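Long-range contacts in putative methyltransferase (Emericella variicolor, PDB 7DMB), which probably transfers methyl groups from S-adenosylmethionine as a trans-acting methyltransferase in polyketide (calbistrin) biosynthesis, and is bound here to S-adenosyl-L-homocysteine: residues Met61-Met65 with Met130-Val134; Tyr90-Leu94 with Lys318-Phe322. One frame throughout, in Å; residues are numbered along the deposited sequence.

Contact 1 (Met61-Met65 with Met130-Val134); sequences MIARM and MRERV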
loop_
_atom_site.group_PDB
_atom_site.type_symbol
_atom_site.label_atom_id
_atom_site.label_comp_id
_atom_site.label_asym_id
_atom_site.label_seq_id
_atom_site.Cartn_x
_atom_site.Cartn_y
_atom_site.Cartn_z
ATOM N N MET A 61 13.533 12.154 5.000
ATOM C CA MET A 61 14.016 11.476 6.198
ATOM C C MET A 61 14.011 9.965 5.995
ATOM O O MET A 61 14.970 9.277 6.367
ATOM C CB MET A 61 13.149 11.861 7.393
ATOM C CG MET A 61 13.739 11.497 8.737
ATOM S SD MET A 61 12.481 11.408 10.020
ATOM C CE MET A 61 11.913 13.105 10.007
ATOM N N ILE A 62 12.931 9.443 5.395
ATOM C CA ILE A 62 12.813 8.013 5.109
ATOM C C ILE A 62 13.899 7.580 4.134
ATOM O O ILE A 62 14.612 6.596 4.359
ATOM C CB ILE A 62 11.410 7.698 4.553
ATOM C CG1 ILE A 62 10.369 7.719 5.668
ATOM C CG2 ILE A 62 11.385 6.353 3.814
ATOM C CD1 ILE A 62 8.967 7.685 5.157
ATOM N N ALA A 63 14.020 8.298 3.021
ATOM C CA ALA A 63 14.993 7.919 2.014
ATOM C C ALA A 63 16.388 7.892 2.616
ATOM O O ALA A 63 17.144 6.930 2.427
ATOM C CB ALA A 63 14.920 8.891 0.836
ATOM N N ARG A 64 16.726 8.945 3.371
ATOM C CA ARG A 64 18.007 9.028 4.058
ATOM C C ARG A 64 18.260 7.794 4.909
ATOM O O ARG A 64 19.373 7.246 4.912
ATOM C CB ARG A 64 18.043 10.286 4.929
ATOM C CG ARG A 64 19.302 10.424 5.770
ATOM C CD ARG A 64 19.211 11.628 6.702
ATOM N NE ARG A 64 20.413 11.786 7.510
ATOM C CZ ARG A 64 21.533 12.363 7.083
ATOM N NH1 ARG A 64 21.618 12.839 5.846
ATOM N NH2 ARG A 64 22.577 12.462 7.897
ATOM N N MET A 65 17.225 7.326 5.611
ATOM C CA MET A 65 17.398 6.217 6.538
ATOM C C MET A 65 17.612 4.905 5.803
ATOM O O MET A 65 18.528 4.143 6.140
ATOM C CB MET A 65 16.196 6.087 7.461
ATOM C CG MET A 65 16.350 4.908 8.398
ATOM S SD MET A 65 17.560 5.284 9.690
ATOM C CE MET A 65 17.645 3.748 10.594
ATOM N N MET A 130 18.531 8.769 13.960
ATOM C CA MET A 130 17.270 8.911 13.239
ATOM C C MET A 130 16.152 8.135 13.934
ATOM O O MET A 130 15.022 8.631 14.049
ATOM C CB MET A 130 17.454 8.469 11.794
ATOM C CG MET A 130 18.433 9.366 11.032
ATOM S SD MET A 130 18.251 9.216 9.248
ATOM C CE MET A 130 16.476 9.330 9.129
ATOM N N ARG A 131 16.461 6.941 14.444
ATOM C CA ARG A 131 15.503 6.202 15.260
ATOM C C ARG A 131 15.099 7.002 16.488
ATOM O O ARG A 131 13.906 7.144 16.788
ATOM C CB ARG A 131 16.097 4.862 15.667
ATOM C CG ARG A 131 16.503 4.032 14.476
ATOM C CD ARG A 131 17.355 2.864 14.893
ATOM N NE ARG A 131 16.575 1.859 15.616
ATOM C CZ ARG A 131 17.084 1.058 16.544
ATOM N NH1 ARG A 131 18.369 1.157 16.864
ATOM N NH2 ARG A 131 16.316 0.158 17.144
ATOM N N GLU A 132 16.087 7.541 17.208
ATOM C CA GLU A 132 15.797 8.284 18.424
ATOM C C GLU A 132 14.933 9.501 18.126
ATOM O O GLU A 132 14.021 9.826 18.899
ATOM C CB GLU A 132 17.102 8.698 19.109
ATOM C CG GLU A 132 16.976 8.963 20.592
ATOM C CD GLU A 132 16.107 10.176 20.915
ATOM O OE1 GLU A 132 16.214 11.204 20.212
ATOM O OE2 GLU A 132 15.315 10.098 21.876
ATOM N N ARG A 133 15.210 10.185 17.011
ATOM C CA ARG A 133 14.420 11.347 16.624
ATOM C C ARG A 133 12.922 11.031 16.464
ATOM O O ARG A 133 12.071 11.852 16.828
ATOM C CB ARG A 133 14.981 11.914 15.318
ATOM C CG ARG A 133 14.874 13.417 15.164
ATOM C CD ARG A 133 15.881 13.915 14.136
ATOM N NE ARG A 133 15.536 13.545 12.763
ATOM C CZ ARG A 133 15.253 14.420 11.803
ATOM N NH1 ARG A 133 15.277 15.718 12.074
ATOM N NH2 ARG A 133 14.961 14.007 10.580
ATOM N N VAL A 134 12.580 9.858 15.915
ATOM C CA VAL A 134 11.206 9.561 15.526
ATOM C C VAL A 134 10.485 8.671 16.526
ATOM O O VAL A 134 9.292 8.367 16.334
ATOM C CB VAL A 134 11.142 8.930 14.124
ATOM C CG1 VAL A 134 11.779 9.843 13.103
ATOM C CG2 VAL A 134 11.824 7.576 14.118
#

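Contact 2 (Tyr90-Leu94 with Lys318-Phe322); sequences YRNWL and KYVDF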
loop_
_atom_site.group_PDB
_atom_site.type_symbol
_atom_site.label_atom_id
_atom_site.label_comp_id
_atom_site.label_asym_id
_atom_site.label_seq_id
_atom_site.Cartn_x
_atom_site.Cartn_y
_atom_site.Cartn_z
ATOM N N TYR A 90 17.779 -9.862 -4.407
ATOM C CA TYR A 90 17.786 -8.682 -3.546
ATOM C C TYR A 90 19.205 -8.182 -3.305
ATOM O O TYR A 90 19.472 -6.976 -3.407
ATOM C CB TYR A 90 17.092 -8.998 -2.218
ATOM C CG TYR A 90 16.983 -7.826 -1.265
ATOM C CD1 TYR A 90 15.947 -6.908 -1.381
ATOM C CD2 TYR A 90 17.906 -7.646 -0.237
ATOM C CE1 TYR A 90 15.824 -5.832 -0.501
ATOM C CE2 TYR A 90 17.790 -6.579 0.651
ATOM C CZ TYR A 90 16.744 -5.672 0.515
ATOM O OH TYR A 90 16.611 -4.605 1.385
ATOM N N ARG A 91 20.124 -9.094 -2.963
ATOM C CA ARG A 91 21.534 -8.731 -2.827
ATOM C C ARG A 91 22.056 -8.067 -4.104
ATOM O O ARG A 91 22.668 -6.992 -4.056
ATOM C CB ARG A 91 22.370 -9.969 -2.477
ATOM C CG ARG A 91 23.890 -9.737 -2.570
ATOM C CD ARG A 91 24.743 -10.792 -1.840
ATOM N NE ARG A 91 24.713 -12.106 -2.481
ATOM C CZ ARG A 91 25.111 -13.237 -1.900
ATOM N NH1 ARG A 91 25.596 -13.223 -0.665
ATOM N NH2 ARG A 91 25.022 -14.387 -2.560
ATOM N N ASN A 92 21.805 -8.688 -5.263
ATOM C CA ASN A 92 22.246 -8.114 -6.532
ATOM C C ASN A 92 21.606 -6.754 -6.774
ATOM O O ASN A 92 22.288 -5.794 -7.148
ATOM C CB ASN A 92 21.921 -9.065 -7.686
ATOM C CG ASN A 92 22.799 -10.307 -7.685
ATOM O OD1 ASN A 92 23.879 -10.332 -7.074
ATOM N ND2 ASN A 92 22.344 -11.347 -8.374
ATOM N N TRP A 93 20.283 -6.659 -6.577
ATOM C CA TRP A 93 19.604 -5.372 -6.704
ATOM C C TRP A 93 20.186 -4.339 -5.745
ATOM O O TRP A 93 20.449 -3.196 -6.136
ATOM C CB TRP A 93 18.095 -5.518 -6.457
ATOM C CG TRP A 93 17.435 -4.169 -6.353
ATOM C CD1 TRP A 93 17.108 -3.338 -7.388
ATOM C CD2 TRP A 93 17.083 -3.470 -5.154
ATOM N NE1 TRP A 93 16.555 -2.178 -6.908
ATOM C CE2 TRP A 93 16.534 -2.229 -5.540
ATOM C CE3 TRP A 93 17.174 -3.773 -3.795
ATOM C CZ2 TRP A 93 16.074 -1.295 -4.616
ATOM C CZ3 TRP A 93 16.701 -2.842 -2.875
ATOM C CH2 TRP A 93 16.162 -1.622 -3.291
ATOM N N LEU A 94 20.390 -4.714 -4.482
ATOM C CA LEU A 94 20.876 -3.732 -3.515
ATOM C C LEU A 94 22.289 -3.259 -3.857
ATOM O O LEU A 94 22.588 -2.074 -3.709
ATOM C CB LEU A 94 20.821 -4.295 -2.094
ATOM C CG LEU A 94 20.764 -3.204 -1.013
ATOM C CD1 LEU A 94 19.685 -2.217 -1.314
ATOM C CD2 LEU A 94 20.566 -3.788 0.361
ATOM N N LYS A 318 12.810 3.828 -4.247
ATOM C CA LYS A 318 12.982 2.398 -4.019
ATOM C C LYS A 318 12.811 1.999 -2.554
ATOM O O LYS A 318 13.322 0.947 -2.146
ATOM C CB LYS A 318 14.359 1.951 -4.522
ATOM C CG LYS A 318 14.413 1.403 -5.951
ATOM C CD LYS A 318 13.658 2.253 -6.936
ATOM C CE LYS A 318 13.189 1.420 -8.127
ATOM N NZ LYS A 318 12.300 2.195 -9.043
ATOM N N TYR A 319 12.120 2.814 -1.750
ATOM C CA TYR A 319 11.962 2.478 -0.338
ATOM C C TYR A 319 11.175 1.185 -0.177
ATOM O O TYR A 319 11.493 0.356 0.683
ATOM C CB TYR A 319 11.295 3.637 0.416
ATOM C CG TYR A 319 10.938 3.338 1.869
ATOM C CD1 TYR A 319 11.921 3.083 2.806
ATOM C CD2 TYR A 319 9.607 3.328 2.300
ATOM C CE1 TYR A 319 11.614 2.817 4.119
ATOM C CE2 TYR A 319 9.287 3.058 3.633
ATOM C CZ TYR A 319 10.297 2.807 4.532
ATOM O OH TYR A 319 10.011 2.530 5.847
ATOM N N VAL A 320 10.159 0.975 -1.016
ATOM C CA VAL A 320 9.360 -0.243 -0.903
ATOM C C VAL A 320 10.155 -1.450 -1.393
ATOM O O VAL A 320 10.084 -2.530 -0.798
ATOM C CB VAL A 320 8.019 -0.084 -1.646
ATOM C CG1 VAL A 320 7.082 -1.222 -1.282
ATOM C CG2 VAL A 320 7.379 1.234 -1.240
ATOM N N ASP A 321 10.935 -1.285 -2.469
ATOM C CA ASP A 321 11.844 -2.343 -2.893
ATOM C C ASP A 321 12.767 -2.753 -1.757
ATOM O O ASP A 321 12.987 -3.945 -1.521
ATOM C CB ASP A 321 12.680 -1.896 -4.098
ATOM C CG ASP A 321 11.831 -1.426 -5.247
ATOM O OD1 ASP A 321 11.748 -2.155 -6.253
ATOM O OD2 ASP A 321 11.240 -0.330 -5.134
ATOM N N PHE A 322 13.335 -1.771 -1.053
ATOM C CA PHE A 322 14.205 -2.089 0.072
ATOM C C PHE A 322 13.454 -2.860 1.155
ATOM O O PHE A 322 13.984 -3.825 1.727
ATOM C CB PHE A 322 14.799 -0.806 0.651
ATOM C CG PHE A 322 15.614 -1.034 1.881
ATOM C CD1 PHE A 322 16.958 -1.337 1.774
ATOM C CD2 PHE A 322 15.033 -0.977 3.148
ATOM C CE1 PHE A 322 17.719 -1.572 2.898
ATOM C CE2 PHE A 322 15.787 -1.218 4.269
ATOM C CZ PHE A 322 17.138 -1.513 4.143
#

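Contact 1 (Met61-Met65 with Met130-Val134)
Apolar contacts of three methionines join M61-M65 of helix 56-79 to M130-V134, the C-terminal end of helix 120-134. The two segments run roughly antiparallel (149°), their axes 11.8 Å apart, a wide spacing bridged by long side chains. M130 reaches across: its chain bends at the last torsion (chi3 47°) and lays CE between M61 and M65, 3.5 Å from M61 CG and 3.7 Å from M65 CB. M61 and M65 run alongside M130, pointing the other way. Beyond it, M61 SD rests 3.5 Å from V134 CG1, while M65 CE touches R131 CG.

Arginines border this sulfur-rich layer. The extended R64 chain passes obliquely by M130, CD lying 3.6 Å from M130 SD, which sits at the edge of the guanidinium. R133 extends toward M61 from the opposite helix, bringing NH2 within 3.2 Å of M61 CE, which lies oblique to the guanidinium. The polar end of R131 turns elsewhere, to a salt bridge with E144 and a cation-pi contact with W147 on helix 140-157, which also packs against M65 and V134. Cohesion between these segments therefore rests on dispersion among flexible thioether chains, with the charged groups held at its margin or paired elsewhere.

Contact 2 (Tyr90-Leu94 with Lys318-Phe322)
The helical region that packs beside the Rossmann-like methyltransferase fold is met here by the short helix 319-324, which follows strand 306-313 of the central mixed sheet; its first turn lies against helix 85-101. K318 occupies the N-cap position of that short helix. W93 carries much of the contact. Its CG stands anti to the backbone N (chi1 170°), sending the six-membered part of the indole to the opposing turn, where CZ2 comes 3.4 Å from K318 CG at the ring edge. D321 CB approaches the indole obliquely, 3.5 Å from W93 CZ2, and W93 CH2 lies 3.6 Å from the backbone N of F322. The carboxylate of D321 has its own partner, since OD1 is hydrogen-bonded to W330 NE1.

Deeper in the interface, L94 CD1 touches the edge of the F322 ring, 4.2 Å from F322 CD1. Helices 56-79 and 140-157 add M73 and V149, both of which touch Y90 and F322. Y90 presents its ring edge to the carbonyl oxygens of D321 and F322, and its hydroxyl does two things at once. The same oxygen stands over one face of the F322 ring, displaced toward the rim and 3.3 Å from F322 CD1, while Y90 OH donates a 2.8 Å hydrogen bond to F322 O, in the carbonyl plane on a lone pair, with a C=O...donor angle of 125°.

How the contacts relate
Both contacts are partly buried and lie away from the bound S-adenosyl-L-homocysteine, with centres 18 Å apart; contact 1 has the exposed R133 at its margin, whereas no touching residue of contact 2 is exposed. Contact 1 joins two helices of the helical region, while contact 2 ties that region to the short helix after a strand of the central sheet. Their chemistry follows suit: flexible thioethers edged by arginines in contact 1, flat aromatic groups and a directed hydrogen bond in contact 2. Helix 56-79 serves both, supplying a segment to contact 1 and M73 behind contact 2. The two meet directly, I62 CG2 packing 3.5 Å from Y319 CD1, and helices 56-79, 85-101 and 140-157 all pack on 319-324.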